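Local coordinates for protein tubulin binding cofactor C (Leishmania major, PDB 5AJ8) that probably acts as a chaperone in tubulin folding, this C-terminal domain being the part thought, as in related cofactors, to stimulate GTP hydrolysis by tubulin, at residues Gly10-Gly18 and Ser26-Cys34; Val77-Glu87 and Thr132-Gln143. The protein carries 1 engineered substitution. One frame throughout, in Å; residues are numbered along the deposited sequence. Where two conformers were deposited one is given.

Overall arrangement
Both interactions reach the same parallel sheet of a right-handed beta-helix, at its two ends: interaction 1 joins the outermost strand 11-17 to 28-35, and interaction 2 joins 84-86 to the other outermost strand, 140-141, and also takes in the end of strand 73-79 in the second sheet. Their centres are about 19 Å apart and they do not touch. Each is partly buried, with aliphatic or aromatic groups turned inward and more accessible ones outside. The chemistry differs. Interaction 1 is mainly strand pairing, with four good backbone bonds and one bridging water. Interaction 2 has two such bonds, but adds side-chain grips on W78 and C79 and several waters, where the chain comes back through helix 129-132 and a 3-10 turn.

Interaction 1. Residues Gly10-Gly18 and Ser26-Cys34; sequences GNVYGPSTG and SKGVFINGC
Y13 turns the edge of its ring to the neighbouring strand: V29 CG1 lies near the ring plane, 4.0 Å from Y13 CE1, and the carbonyl oxygen of F30 sits along the same rim. A water in that plane bonds Y13 OH, S26 OG and the amide ND2 of N11, from which it accepts, and so ties together three polar ends. The N11 CG stands beside its own backbone N (chi1 -71°), which brings ND2 to 3.5 Å from S26 CB. On the other side of the sheet the F30 ring meets G10 CA and N11 O with its edge, while V12 CG2 packs against F30 CB at 4.1 Å.

Parallel pairing fixes this register. N11 N binds G28 O, F30 N binds N11 O, Y13 N binds F30 O (2.8 Å) and N32 N binds Y13 O. The regular pattern breaks at the cis peptide before P15, which has no N-H to give; N32 O instead receives the P15 CA-H, with CA 3.2 Å away. C34 SG fills in against G14 CA.

In the beta-helix, Y13, V29 and I31 all pack inward on I23 of strand 21-23. V29 also touches A48 of strand 47-51, and on the outer face F30 touches F49 of that strand. The outer edge of strand 11-17 pairs through V12 with S175 and S176 of the C-terminal tail.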
loop_
_atom_site.group_PDB
_atom_site.type_symbol
_atom_site.label_atom_id
_atom_site.label_comp_id
_atom_site.label_asym_id
_atom_site.label_seq_id
_atom_site.Cartn_x
_atom_site.Cartn_y
_atom_site.Cartn_z
ATOM N N GLY A 10 -1.873 -10.682 -12.523
ATOM C CA GLY A 10 -2.235 -10.871 -11.087
ATOM C C GLY A 10 -1.125 -11.575 -10.322
ATOM O O GLY A 10 -1.175 -12.790 -10.146
ATOM N N ASN A 11 -0.127 -10.809 -9.878
ATOM C CA ASN A 11 1.023 -11.366 -9.155
ATOM C C ASN A 11 0.697 -11.671 -7.702
ATOM O O ASN A 11 0.128 -10.836 -7.007
ATOM C CB ASN A 11 2.207 -10.400 -9.217
ATOM C CG ASN A 11 2.832 -10.328 -10.601
ATOM O OD1 ASN A 11 2.986 -11.340 -11.300
ATOM N ND2 ASN A 11 3.216 -9.125 -10.995
ATOM N N VAL A 12 1.054 -12.869 -7.255
ATOM C CA VAL A 12 0.821 -13.306 -5.880
ATOM C C VAL A 12 2.157 -13.307 -5.120
ATOM O O VAL A 12 3.158 -13.824 -5.639
ATOM C CB VAL A 12 0.225 -14.718 -5.832
ATOM C CG1 VAL A 12 0.024 -15.175 -4.390
ATOM C CG2 VAL A 12 -1.086 -14.781 -6.603
ATOM N N TYR A 13 2.161 -12.752 -3.913
ATOM C CA TYR A 13 3.357 -12.662 -3.073
ATOM C C TYR A 13 3.071 -13.199 -1.676
ATOM O O TYR A 13 1.928 -13.279 -1.258
ATOM C CB TYR A 13 3.824 -11.224 -2.904
ATOM C CG TYR A 13 4.239 -10.558 -4.193
ATOM C CD1 TYR A 13 3.287 -9.927 -4.989
ATOM C CD2 TYR A 13 5.556 -10.578 -4.620
ATOM C CE1 TYR A 13 3.640 -9.317 -6.177
ATOM C CE2 TYR A 13 5.927 -9.966 -5.815
ATOM C CZ TYR A 13 4.962 -9.347 -6.597
ATOM O OH TYR A 13 5.295 -8.728 -7.770
ATOM N N GLY A 14 4.140 -13.535 -0.971
ATOM C CA GLY A 14 4.077 -14.191 0.331
ATOM C C GLY A 14 3.653 -15.651 0.233
ATOM O O GLY A 14 3.440 -16.176 -0.872
ATOM N N PRO A 15 3.527 -16.326 1.387
ATOM C CA PRO A 15 3.809 -15.820 2.722
ATOM C C PRO A 15 5.291 -15.638 2.963
ATOM O O PRO A 15 6.111 -16.304 2.349
ATOM C CB PRO A 15 3.242 -16.911 3.647
ATOM C CG PRO A 15 3.183 -18.127 2.815
ATOM C CD PRO A 15 2.859 -17.634 1.434
ATOM N N SER A 16 5.600 -14.719 3.860
ATOM C CA SER A 16 6.949 -14.321 4.164
ATOM C C SER A 16 6.961 -13.594 5.508
ATOM O O SER A 16 6.051 -12.830 5.800
ATOM C CB SER A 16 7.444 -13.390 3.062
ATOM O OG SER A 16 8.769 -12.982 3.307
ATOM N N THR A 17 7.991 -13.832 6.313
ATOM C CA THR A 17 8.110 -13.233 7.639
ATOM C C THR A 17 9.498 -12.633 7.828
ATOM O O THR A 17 10.492 -13.290 7.554
ATOM C CB THR A 17 7.850 -14.284 8.755
ATOM O OG1 THR A 17 6.479 -14.698 8.714
ATOM C CG2 THR A 17 8.135 -13.715 10.145
ATOM N N GLY A 18 9.562 -11.393 8.296
ATOM C CA GLY A 18 10.814 -10.804 8.751
ATOM C C GLY A 18 11.761 -10.265 7.694
ATOM O O GLY A 18 12.872 -9.871 8.039
ATOM N N SER A 26 2.747 -3.596 -11.761
ATOM C CA SER A 26 1.993 -4.589 -12.516
ATOM C C SER A 26 0.552 -4.129 -12.553
ATOM O O SER A 26 0.255 -3.060 -12.035
ATOM C CB SER A 26 2.096 -5.971 -11.836
ATOM O OG SER A 26 1.298 -6.037 -10.660
ATOM N N LYS A 27 -0.347 -4.947 -13.111
ATOM C CA LYS A 27 -1.771 -4.600 -13.188
ATOM C C LYS A 27 -2.610 -5.166 -12.035
ATOM O O LYS A 27 -3.839 -5.039 -12.044
ATOM C CB LYS A 27 -2.378 -5.109 -14.504
ATOM C CG LYS A 27 -1.616 -4.714 -15.765
ATOM C CD LYS A 27 -1.971 -3.320 -16.212
ATOM C CE LYS A 27 -1.646 -3.087 -17.678
ATOM N NZ LYS A 27 -1.929 -1.673 -18.069
ATOM N N GLY A 28 -1.977 -5.821 -11.064
ATOM C CA GLY A 28 -2.710 -6.443 -9.957
ATOM C C GLY A 28 -1.780 -7.224 -9.049
ATOM O O GLY A 28 -0.856 -7.876 -9.523
ATOM N N VAL A 29 -1.990 -7.109 -7.743
ATOM C CA VAL A 29 -1.245 -7.890 -6.775
ATOM C C VAL A 29 -2.131 -8.489 -5.681
ATOM O O VAL A 29 -3.193 -7.944 -5.303
ATOM C CB VAL A 29 -0.042 -7.122 -6.136
ATOM C CG1 VAL A 29 0.903 -6.617 -7.207
ATOM C CG2 VAL A 29 -0.503 -5.963 -5.282
ATOM N N PHE A 30 -1.667 -9.635 -5.189
ATOM C CA PHE A 30 -2.248 -10.342 -4.062
ATOM C C PHE A 30 -1.103 -10.636 -3.120
ATOM O O PHE A 30 -0.137 -11.268 -3.525
ATOM C CB PHE A 30 -2.814 -11.705 -4.499
ATOM C CG PHE A 30 -3.989 -11.610 -5.417
ATOM C CD1 PHE A 30 -3.792 -11.563 -6.792
ATOM C CD2 PHE A 30 -5.295 -11.562 -4.917
ATOM C CE1 PHE A 30 -4.870 -11.478 -7.658
ATOM C CE2 PHE A 30 -6.377 -11.474 -5.780
ATOM C CZ PHE A 30 -6.164 -11.432 -7.149
ATOM N N ILE A 31 -1.229 -10.212 -1.870
ATOM C CA ILE A 31 -0.205 -10.439 -0.864
ATOM C C ILE A 31 -0.852 -11.198 0.302
ATOM O O ILE A 31 -1.809 -10.708 0.928
ATOM C CB ILE A 31 0.385 -9.130 -0.345
ATOM C CG1 ILE A 31 1.024 -8.345 -1.484
ATOM C CG2 ILE A 31 1.443 -9.411 0.717
ATOM C CD1 ILE A 31 1.257 -6.897 -1.167
ATOM N N ASN A 32 -0.353 -12.399 0.552
ATOM C CA ASN A 32 -0.949 -13.308 1.512
ATOM C C ASN A 32 0.065 -13.729 2.562
ATOM O O ASN A 32 1.157 -14.171 2.234
ATOM C CB ASN A 32 -1.467 -14.538 0.777
ATOM C CG ASN A 32 -2.178 -15.514 1.688
ATOM O OD1 ASN A 32 -1.989 -16.728 1.557
ATOM N ND2 ASN A 32 -2.979 -15.008 2.628
ATOM N N GLY A 33 -0.319 -13.578 3.820
ATOM C CA GLY A 33 0.377 -14.204 4.925
ATOM C C GLY A 33 1.755 -13.654 5.213
ATOM O O GLY A 33 2.642 -14.412 5.545
ATOM N N CYS A 34 1.931 -12.338 5.105
ATOM C CA CYS A 34 3.212 -11.713 5.445
ATOM C C CYS A 34 3.163 -11.116 6.857
ATOM O O CYS A 34 2.117 -10.625 7.303
ATOM C CB CYS A 34 3.564 -10.641 4.421
ATOM S SG CYS A 34 3.764 -11.297 2.782
HETATM O O HOH W 1 3.651 -6.892 -9.137
#

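Interaction 2. Residues Val77-Glu87 and Thr132-Gln143; sequences VWCASTPIIEE and TEQNYVKVDDFQ
W78 and E133 both hold CG opposite their backbone N (chi1 -165° and -174°), and the glutamate, extended beyond, lies over one face of the indole. E133 CG stands 3.6 Å from the centroid of the six-membered ring, a CH-pi contact, with the carboxylate nearly parallel to the ring and its OE2 held in a salt bridge by R97. In the indole plane, W78 NE1 donates to T132 OG1 (3.0 Å), a hydroxyl that also bonds D128 O. Next along, N135 ND2 donates to C79 O at 2.8 Å, and a water bridges V77 O and E133 O.

Beyond the 3-10 turn 135-137 the chain settles beside strand 84-86 as a short, weakly bonded outermost strand of the beta-helix sheet. D140 N bonds P83 O (2.8 Å) and I85 N bonds D140 O (3.1 Å), pairing I84 with D140 in parallel. I85 CG1 packs on D141 CB at 3.7 Å and on V139 CG1 at 4.0 Å, next to W153. I84 CG2 instead meets F142 CD1 obliquely, 3.5 Å away. One water donates to I85 O and accepts from Q143 N; another links E87 N to Q143 OE1.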
loop_
_atom_site.group_PDB
_atom_site.type_symbol
_atom_site.label_atom_id
_atom_site.label_comp_id
_atom_site.label_asym_id
_atom_site.label_seq_id
_atom_site.Cartn_x
_atom_site.Cartn_y
_atom_site.Cartn_z
ATOM N N VAL A 77 -0.695 4.891 1.678
ATOM C CA VAL A 77 -1.550 4.563 0.577
ATOM C C VAL A 77 -1.840 5.765 -0.347
ATOM O O VAL A 77 -2.158 6.865 0.121
ATOM C CB VAL A 77 -2.892 4.010 1.145
ATOM C CG1 VAL A 77 -3.937 3.842 0.059
ATOM C CG2 VAL A 77 -2.653 2.696 1.859
ATOM N N TRP A 78 -1.757 5.524 -1.656
ATOM C CA TRP A 78 -2.324 6.428 -2.666
ATOM C C TRP A 78 -3.262 5.571 -3.507
ATOM O O TRP A 78 -2.821 4.744 -4.305
ATOM C CB TRP A 78 -1.235 7.073 -3.530
ATOM C CG TRP A 78 -1.693 8.291 -4.370
ATOM C CD1 TRP A 78 -2.858 8.431 -5.081
ATOM C CD2 TRP A 78 -0.959 9.504 -4.574
ATOM N NE1 TRP A 78 -2.894 9.666 -5.691
ATOM C CE2 TRP A 78 -1.735 10.338 -5.400
ATOM C CE3 TRP A 78 0.267 9.976 -4.099
ATOM C CZ2 TRP A 78 -1.312 11.621 -5.781
ATOM C CZ3 TRP A 78 0.688 11.239 -4.466
ATOM C CH2 TRP A 78 -0.101 12.055 -5.290
ATOM N N CYS A 79 -4.551 5.769 -3.314
ATOM C CA CYS A 79 -5.555 4.935 -3.943
ATOM C C CYS A 79 -6.552 5.753 -4.730
ATOM O O CYS A 79 -7.014 6.758 -4.241
ATOM C CB CYS A 79 -6.321 4.158 -2.873
ATOM S SG CYS A 79 -7.241 2.764 -3.570
ATOM N N ALA A 80 -6.922 5.274 -5.915
ATOM C CA ALA A 80 -7.923 5.935 -6.747
ATOM C C ALA A 80 -9.304 5.815 -6.141
ATOM O O ALA A 80 -10.178 6.553 -6.510
ATOM C CB ALA A 80 -7.942 5.359 -8.149
ATOM N N SER A 81 -9.505 4.854 -5.233
ATOM C CA SER A 81 -10.799 4.705 -4.569
ATOM C C SER A 81 -10.627 4.534 -3.048
ATOM O O SER A 81 -9.514 4.422 -2.552
ATOM C CB SER A 81 -11.605 3.553 -5.203
ATOM O OG SER A 81 -10.870 2.324 -5.253
ATOM N N THR A 82 -11.724 4.529 -2.311
ATOM C CA THR A 82 -11.661 4.286 -0.874
ATOM C C THR A 82 -11.203 2.833 -0.529
ATOM O O THR A 82 -11.792 1.881 -0.973
ATOM C CB THR A 82 -13.029 4.618 -0.248
ATOM O OG1 THR A 82 -13.264 6.018 -0.411
ATOM C CG2 THR A 82 -13.050 4.277 1.224
ATOM N N PRO A 83 -10.116 2.678 0.229
ATOM C CA PRO A 83 -9.723 1.338 0.686
ATOM C C PRO A 83 -10.832 0.644 1.458
ATOM O O PRO A 83 -11.584 1.310 2.192
ATOM C CB PRO A 83 -8.517 1.622 1.591
ATOM C CG PRO A 83 -7.940 2.900 1.056
ATOM C CD PRO A 83 -9.128 3.701 0.614
ATOM N N ILE A 84 -10.979 -0.662 1.247
ATOM C CA ILE A 84 -11.973 -1.484 1.944
ATOM C C ILE A 84 -11.237 -2.410 2.913
ATOM O O ILE A 84 -10.279 -3.080 2.520
ATOM C CB ILE A 84 -12.812 -2.336 0.953
ATOM C CG1 ILE A 84 -13.617 -1.432 0.008
ATOM C CG2 ILE A 84 -13.769 -3.245 1.702
ATOM C CD1 ILE A 84 -14.377 -2.154 -1.091
ATOM N N ILE A 85 -11.700 -2.484 4.155
ATOM C CA ILE A 85 -11.199 -3.502 5.074
ATOM C C ILE A 85 -12.309 -4.430 5.538
ATOM O O ILE A 85 -13.492 -4.086 5.486
ATOM C CB ILE A 85 -10.471 -2.900 6.287
ATOM C CG1 ILE A 85 -11.383 -2.003 7.122
ATOM C CG2 ILE A 85 -9.261 -2.116 5.828
ATOM C CD1 ILE A 85 -10.749 -1.550 8.426
ATOM N N GLU A 86 -11.901 -5.619 5.964
ATOM C CA GLU A 86 -12.808 -6.670 6.380
ATOM C C GLU A 86 -12.106 -7.589 7.376
ATOM O O GLU A 86 -11.058 -8.152 7.061
ATOM C CB GLU A 86 -13.249 -7.497 5.176
ATOM C CG GLU A 86 -14.282 -8.549 5.517
ATOM C CD GLU A 86 -14.632 -9.475 4.363
ATOM O OE1 GLU A 86 -14.059 -9.332 3.251
ATOM O OE2 GLU A 86 -15.506 -10.353 4.583
ATOM N N GLU A 87 -12.680 -7.745 8.570
ATOM C CA GLU A 87 -12.035 -8.523 9.634
ATOM C C GLU A 87 -10.586 -8.034 9.884
ATOM O O GLU A 87 -9.655 -8.835 9.960
ATOM C CB GLU A 87 -12.096 -10.020 9.299
ATOM C CG GLU A 87 -13.496 -10.609 9.507
ATOM C CD GLU A 87 -13.772 -11.892 8.723
ATOM O OE1 GLU A 87 -12.841 -12.510 8.162
ATOM O OE2 GLU A 87 -14.954 -12.284 8.642
ATOM N N THR A 132 -7.323 12.162 -5.761
ATOM C CA THR A 132 -7.091 10.865 -5.125
ATOM C C THR A 132 -6.065 10.814 -3.987
ATOM O O THR A 132 -6.114 9.884 -3.178
ATOM C CB THR A 132 -6.736 9.802 -6.183
ATOM O OG1 THR A 132 -5.598 10.232 -6.951
ATOM C CG2 THR A 132 -7.959 9.552 -7.111
ATOM N N GLU A 133 -5.137 11.767 -3.923
ATOM C CA GLU A 133 -4.031 11.644 -2.950
ATOM C C GLU A 133 -4.529 11.415 -1.524
ATOM O O GLU A 133 -3.933 10.642 -0.774
ATOM C CB GLU A 133 -3.055 12.838 -2.982
ATOM C CG GLU A 133 -1.841 12.608 -2.062
ATOM C CD GLU A 133 -0.712 13.617 -2.234
ATOM O OE1 GLU A 133 -0.954 14.670 -2.847
ATOM O OE2 GLU A 133 0.419 13.352 -1.753
ATOM N N GLN A 134 -5.623 12.099 -1.183
ATOM C CA GLN A 134 -6.181 12.101 0.171
ATOM C C GLN A 134 -7.243 11.023 0.433
ATOM O O GLN A 134 -7.882 11.047 1.467
ATOM C CB GLN A 134 -6.686 13.521 0.538
ATOM C CG GLN A 134 -5.548 14.584 0.544
ATOM C CD GLN A 134 -4.383 14.242 1.507
ATOM O OE1 GLN A 134 -3.204 14.134 1.113
ATOM N NE2 GLN A 134 -4.723 14.048 2.778
ATOM N N ASN A 135 -7.400 10.055 -0.468
ATOM C CA ASN A 135 -8.313 8.935 -0.219
ATOM C C ASN A 135 -7.913 8.056 0.965
ATOM O O ASN A 135 -8.752 7.369 1.531
ATOM C CB ASN A 135 -8.487 8.067 -1.469
ATOM C CG ASN A 135 -9.355 8.736 -2.532
ATOM O OD1 ASN A 135 -10.093 9.680 -2.241
ATOM N ND2 ASN A 135 -9.275 8.249 -3.755
ATOM N N TYR A 136 -6.656 8.110 1.375
ATOM C CA TYR A 136 -6.225 7.318 2.532
ATOM C C TYR A 136 -6.888 7.715 3.868
ATOM O O TYR A 136 -6.844 6.940 4.807
ATOM C CB TYR A 136 -4.696 7.349 2.677
ATOM C CG TYR A 136 -4.171 8.640 3.185
ATOM C CD1 TYR A 136 -3.845 9.659 2.308
ATOM C CD2 TYR A 136 -3.989 8.864 4.538
ATOM C CE1 TYR A 136 -3.371 10.860 2.759
ATOM C CE2 TYR A 136 -3.508 10.083 4.990
ATOM C CZ TYR A 136 -3.200 11.063 4.081
ATOM O OH TYR A 136 -2.730 12.272 4.504
ATOM N N VAL A 137 -7.445 8.922 3.983
ATOM C CA VAL A 137 -8.072 9.334 5.245
ATOM C C VAL A 137 -9.483 8.758 5.378
ATOM O O VAL A 137 -10.055 8.834 6.424
ATOM C CB VAL A 137 -8.106 10.871 5.483
ATOM C CG1 VAL A 137 -6.713 11.476 5.340
ATOM C CG2 VAL A 137 -9.107 11.567 4.561
ATOM N N LYS A 138 -10.031 8.184 4.312
ATOM C CA LYS A 138 -11.347 7.576 4.381
ATOM C C LYS A 138 -11.214 6.080 4.072
ATOM O O LYS A 138 -10.618 5.696 3.085
ATOM C CB LYS A 138 -12.354 8.278 3.477
ATOM C CG LYS A 138 -13.718 7.590 3.453
ATOM C CD LYS A 138 -14.838 8.541 3.058
ATOM C CE LYS A 138 -16.192 8.112 3.612
ATOM N NZ LYS A 138 -17.059 7.399 2.627
ATOM N N VAL A 139 -11.703 5.247 4.979
ATOM C CA VAL A 139 -11.569 3.795 4.859
ATOM C C VAL A 139 -12.950 3.203 5.027
ATOM O O VAL A 139 -13.755 3.710 5.807
ATOM C CB VAL A 139 -10.576 3.235 5.906
ATOM C CG1 VAL A 139 -10.600 1.715 5.946
ATOM C CG2 VAL A 139 -9.166 3.754 5.616
ATOM N N ASP A 140 -13.235 2.163 4.261
ATOM C CA ASP A 140 -14.576 1.575 4.171
ATOM C C ASP A 140 -14.569 0.260 4.924
ATOM O O ASP A 140 -14.289 -0.788 4.365
ATOM C CB ASP A 140 -14.940 1.375 2.687
ATOM C CG ASP A 140 -16.324 0.734 2.449
ATOM O OD1 ASP A 140 -17.123 0.557 3.396
ATOM O OD2 ASP A 140 -16.617 0.461 1.243
ATOM N N ASP A 141 -14.879 0.326 6.213
ATOM C CA ASP A 141 -14.939 -0.854 7.049
ATOM C C ASP A 141 -16.412 -1.269 6.994
ATOM O O ASP A 141 -17.176 -1.025 7.909
ATOM C CB ASP A 141 -14.459 -0.517 8.449
ATOM C CG ASP A 141 -14.479 -1.704 9.389
ATOM O OD1 ASP A 141 -14.760 -2.841 8.936
ATOM O OD2 ASP A 141 -14.189 -1.492 10.589
ATOM N N PHE A 142 -16.781 -1.877 5.874
ATOM C CA PHE A 142 -18.196 -2.022 5.477
ATOM C C PHE A 142 -19.016 -2.954 6.378
ATOM O O PHE A 142 -20.215 -2.791 6.470
ATOM C CB PHE A 142 -18.314 -2.457 4.020
ATOM C CG PHE A 142 -17.903 -3.885 3.762
ATOM C CD1 PHE A 142 -16.584 -4.204 3.484
ATOM C CD2 PHE A 142 -18.847 -4.899 3.749
ATOM C CE1 PHE A 142 -16.205 -5.512 3.234
ATOM C CE2 PHE A 142 -18.477 -6.206 3.516
ATOM C CZ PHE A 142 -17.154 -6.517 3.257
ATOM N N GLN A 143 -18.380 -3.887 7.084
ATOM C CA GLN A 143 -19.119 -4.731 8.041
ATOM C C GLN A 143 -19.400 -4.019 9.365
ATOM O O GLN A 143 -20.241 -4.477 10.131
ATOM C CB GLN A 143 -18.386 -6.040 8.298
ATOM C CG GLN A 143 -18.234 -6.853 7.028
ATOM C CD GLN A 143 -17.638 -8.220 7.258
ATOM O OE1 GLN A 143 -16.802 -8.413 8.141
ATOM N NE2 GLN A 143 -18.064 -9.182 6.456
HETATM O O HOH W 2 -1.360 9.330 -0.657
HETATM O O HOH W 3 -4.952 7.850 -1.445
HETATM O O HOH W 4 -16.041 6.419 0.204
HETATM O O HOH W 5 -11.328 7.622 0.449
HETATM O O HOH W 6 -15.544 -4.595 7.421
HETATM O O HOH W 7 -15.216 -6.742 9.636
#